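Local coordinates for protein mitochondrial edited mRNA stability factor 1 (Trypanosoma brucei, PDB 6NL1) that probably processes the 5' ends of mitochondrial mRNAs as an RNA-binding protein of the Nudix family, at residues Glu141-Asn146 with Gln283-Val288. Sequence-based numbering, arbitrary orientation.
Sequences ERLSEN and QYYWRV
The amide of Q283 reaches across to the backbone of L143, where NE2 donates to the carbonyl O at 2.8 Å. The bond is nearly straight (173° at the hydrogen) and lies in the plane of the glutamine amide, but NE2 comes in at a bend to the C=O bond, 24° out of the carbonyl plane. A bend at chi2 (72°) brings the amide of Q283 round to the 141-146 loop. NE2 also donates to a water 2.9 Å away, which gives a hydrogen bond to E145 O at 2.7 Å. One amide nitrogen thus ties two carbonyls of the 141-146 loop, one directly and one through water, which would limit rotation of the amide. Beside this polar link, L143 points its side chain at the other loop, and CD1 lies 4.1 Å from CE2 of Y285, the two side chains crossing at about a right angle. The Y285 ring carries W286 CE3 over the centre of one face, 3.6 Å above its plane, within the type I turn Y284-R287. The contact joins the loop between strands 132-137 and 171-178 to the Nudix-domain loop between strands 272-277 and 290-296. L143 and Y285 both rest on P137 at the end of strand 132-137, and Y285 also touches I172 of strand 171-178; the second loop runs on to V288, which contacts GDP in the nucleotide-bound protein but not in this apo form.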
ATOM      1  N   GLU A 141     -17.498 -14.372  11.937  1.00 25.30           N
ATOM      2  CA  GLU A 141     -18.470 -15.224  11.264  1.00 34.12           C
ATOM      3  C   GLU A 141     -19.294 -14.400  10.287  1.00 34.44           C
ATOM      4  O   GLU A 141     -19.761 -14.908   9.279  1.00 35.73           O
ATOM      5  CB  GLU A 141     -19.401 -15.899  12.276  1.00 37.44           C
ATOM      6  CG  GLU A 141     -18.680 -16.713  13.337  1.00 76.93           C
ATOM      7  CD  GLU A 141     -17.932 -17.897  12.751  1.00106.54           C
ATOM      8  OE1 GLU A 141     -18.536 -18.656  11.961  1.00108.02           O
ATOM      9  OE2 GLU A 141     -16.736 -18.064  13.073  1.00106.52           O
ATOM     10  N   ARG A 142     -19.486 -13.125  10.593  1.00 28.78           N
ATOM     11  CA  ARG A 142     -20.262 -12.270   9.701  1.00 28.64           C
ATOM     12  C   ARG A 142     -19.565 -12.108   8.353  1.00 29.59           C
ATOM     13  O   ARG A 142     -20.210 -11.834   7.340  1.00 25.58           O
ATOM     14  CB  ARG A 142     -20.545 -10.914  10.348  1.00 22.68           C
ATOM     15  CG  ARG A 142     -21.424 -11.016  11.609  1.00 30.27           C
ATOM     16  CD  ARG A 142     -21.911  -9.643  12.098  1.00 27.04           C
ATOM     17  NE  ARG A 142     -22.639  -8.920  11.054  1.00 37.21           N
ATOM     18  CZ  ARG A 142     -22.998  -7.639  11.130  1.00 35.32           C
ATOM     19  NH1 ARG A 142     -22.711  -6.927  12.206  1.00 30.72           N
ATOM     20  NH2 ARG A 142     -23.646  -7.068  10.123  1.00 34.90           N
ATOM     21  N   LEU A 143     -18.248 -12.300   8.334  1.00 26.72           N
ATOM     22  CA  LEU A 143     -17.504 -12.145   7.090  1.00 25.52           C
ATOM     23  C   LEU A 143     -17.708 -13.325   6.147  1.00 32.15           C
ATOM     24  O   LEU A 143     -17.378 -13.239   4.967  1.00 27.45           O
ATOM     25  CB  LEU A 143     -16.020 -11.897   7.350  1.00 20.69           C
ATOM     26  CG  LEU A 143     -15.696 -10.585   8.066  1.00 27.27           C
ATOM     27  CD1 LEU A 143     -14.209 -10.520   8.437  1.00 21.27           C
ATOM     28  CD2 LEU A 143     -16.108  -9.397   7.208  1.00 21.63           C
ATOM     29  N   SER A 144     -18.286 -14.411   6.656  1.00 23.18           N
ATOM     30  CA  SER A 144     -18.609 -15.555   5.800  1.00 22.88           C
ATOM     31  C   SER A 144     -20.061 -15.562   5.343  1.00 28.96           C
ATOM     32  O   SER A 144     -20.494 -16.507   4.684  1.00 31.75           O
ATOM     33  CB  SER A 144     -18.270 -16.877   6.497  1.00 30.58           C
ATOM     34  OG  SER A 144     -16.863 -17.054   6.568  1.00 38.29           O
ATOM     35  N   GLU A 145     -20.811 -14.520   5.710  1.00 28.13           N
ATOM     36  CA  GLU A 145     -22.200 -14.354   5.259  1.00 24.02           C
ATOM     37  C   GLU A 145     -22.269 -13.569   3.944  1.00 36.60           C
ATOM     38  O   GLU A 145     -21.520 -12.606   3.749  1.00 33.51           O
ATOM     39  CB  GLU A 145     -23.021 -13.594   6.317  1.00 35.10           C
ATOM     40  CG  GLU A 145     -23.112 -14.276   7.673  1.00 29.96           C
ATOM     41  CD  GLU A 145     -23.895 -15.574   7.612  1.00 44.59           C
ATOM     42  OE1 GLU A 145     -24.738 -15.714   6.698  1.00 50.64           O
ATOM     43  OE2 GLU A 145     -23.658 -16.457   8.465  1.00 51.56           O
ATOM     44  N   ASN A 146     -23.178 -13.977   3.062  1.00 32.91           N
ATOM     45  CA  ASN A 146     -23.480 -13.258   1.816  1.00 44.99           C
ATOM     46  C   ASN A 146     -24.610 -12.260   1.986  1.00 48.87           C
ATOM     47  O   ASN A 146     -24.618 -11.201   1.364  1.00 52.83           O
ATOM     48  CB  ASN A 146     -23.920 -14.228   0.723  1.00 58.86           C
ATOM     49  CG  ASN A 146     -22.891 -15.272   0.435  1.00 71.92           C
ATOM     50  OD1 ASN A 146     -21.839 -14.975  -0.124  1.00 75.39           O
ATOM     51  ND2 ASN A 146     -23.186 -16.512   0.804  1.00 66.93           N
ATOM     52  N   GLN A 283     -14.746  -8.509   3.316  1.00 21.64           N
ATOM     53  CA  GLN A 283     -13.711  -9.474   3.677  1.00 22.31           C
ATOM     54  C   GLN A 283     -12.296  -8.902   3.592  1.00 28.89           C
ATOM     55  O   GLN A 283     -11.374  -9.438   4.194  1.00 26.44           O
ATOM     56  CB  GLN A 283     -13.796 -10.733   2.805  1.00 20.22           C
ATOM     57  CG  GLN A 283     -15.034 -11.578   3.056  1.00 26.56           C
ATOM     58  CD  GLN A 283     -16.283 -10.915   2.518  1.00 35.62           C
ATOM     59  OE1 GLN A 283     -16.128 -10.066   1.623  1.00 26.64           O
ATOM     60  NE2 GLN A 283     -17.398 -11.212   3.001  1.00 29.13           N
ATOM     61  N   TYR A 284     -12.113  -7.844   2.807  1.00 27.49           N
ATOM     62  CA  TYR A 284     -10.797  -7.224   2.667  1.00 23.07           C
ATOM     63  C   TYR A 284     -10.830  -5.842   3.295  1.00 26.26           C
ATOM     64  O   TYR A 284     -10.514  -4.849   2.634  1.00 24.22           O
ATOM     65  CB  TYR A 284     -10.435  -7.082   1.195  1.00 20.42           C
ATOM     66  CG  TYR A 284     -10.326  -8.370   0.404  1.00 23.41           C
ATOM     67  CD1 TYR A 284     -10.077  -9.592   1.026  1.00 22.47           C
ATOM     68  CD2 TYR A 284     -10.447  -8.350  -0.986  1.00 21.43           C
ATOM     69  CE1 TYR A 284      -9.958 -10.764   0.274  1.00 21.71           C
ATOM     70  CE2 TYR A 284     -10.327  -9.499  -1.735  1.00 20.78           C
ATOM     71  CZ  TYR A 284     -10.081 -10.704  -1.110  1.00 27.88           C
ATOM     72  OH  TYR A 284      -9.976 -11.844  -1.890  1.00 25.92           O
ATOM     73  N   TYR A 285     -11.212  -5.797   4.570  1.00 25.43           N
ATOM     74  CA  TYR A 285     -11.527  -4.558   5.279  1.00 32.58           C
ATOM     75  C   TYR A 285     -10.298  -3.696   5.539  1.00 27.64           C
ATOM     76  O   TYR A 285     -10.431  -2.539   5.945  1.00 30.62           O
ATOM     77  CB  TYR A 285     -12.202  -4.882   6.619  1.00 24.90           C
ATOM     78  CG  TYR A 285     -11.376  -5.854   7.431  1.00 23.40           C
ATOM     79  CD1 TYR A 285     -10.289  -5.420   8.184  1.00 21.84           C
ATOM     80  CD2 TYR A 285     -11.655  -7.214   7.408  1.00 23.98           C
ATOM     81  CE1 TYR A 285      -9.504  -6.329   8.913  1.00 24.84           C
ATOM     82  CE2 TYR A 285     -10.895  -8.113   8.126  1.00 22.64           C
ATOM     83  CZ  TYR A 285      -9.818  -7.674   8.872  1.00 21.76           C
ATOM     84  OH  TYR A 285      -9.068  -8.604   9.574  1.00 32.76           O
ATOM     85  N   TRP A 286      -9.110  -4.262   5.322  1.00 22.70           N
ATOM     86  CA  TRP A 286      -7.848  -3.525   5.487  1.00 19.95           C
ATOM     87  C   TRP A 286      -7.508  -2.613   4.297  1.00 30.02           C
ATOM     88  O   TRP A 286      -6.644  -1.743   4.406  1.00 29.51           O
ATOM     89  CB  TRP A 286      -6.688  -4.515   5.684  1.00 18.93           C
ATOM     90  CG  TRP A 286      -6.647  -5.562   4.627  1.00 24.84           C
ATOM     91  CD1 TRP A 286      -6.054  -5.469   3.394  1.00 19.32           C
ATOM     92  CD2 TRP A 286      -7.234  -6.870   4.692  1.00 18.76           C
ATOM     93  NE1 TRP A 286      -6.238  -6.637   2.690  1.00 18.59           N
ATOM     94  CE2 TRP A 286      -6.958  -7.512   3.466  1.00 27.37           C
ATOM     95  CE3 TRP A 286      -7.959  -7.559   5.675  1.00 28.73           C
ATOM     96  CZ2 TRP A 286      -7.390  -8.810   3.196  1.00 21.61           C
ATOM     97  CZ3 TRP A 286      -8.383  -8.842   5.407  1.00 20.25           C
ATOM     98  CH2 TRP A 286      -8.102  -9.456   4.177  1.00 30.51           C
ATOM     99  N   ARG A 287      -8.150  -2.832   3.152  1.00 23.43           N
ATOM    100  CA  ARG A 287      -7.753  -2.137   1.922  1.00 30.44           C
ATOM    101  C   ARG A 287      -7.917  -0.648   2.071  1.00 30.16           C
ATOM    102  O   ARG A 287      -8.873  -0.189   2.689  1.00 22.61           O
ATOM    103  CB  ARG A 287      -8.595  -2.595   0.743  1.00 26.71           C
ATOM    104  CG  ARG A 287      -8.371  -4.034   0.347  1.00 25.97           C
ATOM    105  CD  ARG A 287      -9.139  -4.334  -0.963  1.00 33.08           C
ATOM    106  NE  ARG A 287      -8.165  -4.909  -1.858  1.00 74.16           N
ATOM    107  CZ  ARG A 287      -7.914  -4.500  -3.086  1.00 34.60           C
ATOM    108  NH1 ARG A 287      -8.617  -3.523  -3.645  1.00 31.74           N
ATOM    109  NH2 ARG A 287      -6.957  -5.116  -3.755  1.00 44.83           N
ATOM    110  N   VAL A 288      -6.996   0.114   1.492  1.00 23.32           N
ATOM    111  CA  VAL A 288      -7.064   1.566   1.626  1.00 23.86           C
ATOM    112  C   VAL A 288      -7.224   2.231   0.264  1.00 25.16           C
ATOM    113  O   VAL A 288      -6.924   1.629  -0.771  1.00 23.75           O
ATOM    114  CB  VAL A 288      -5.798   2.131   2.306  1.00 34.00           C
ATOM    115  CG1 VAL A 288      -5.672   1.592   3.727  1.00 28.31           C
ATOM    116  CG2 VAL A 288      -4.556   1.797   1.475  1.00 25.92           C
TER
HETATM  117  O   HOH W   1     -20.165 -10.315   3.149  1.00 28.77           O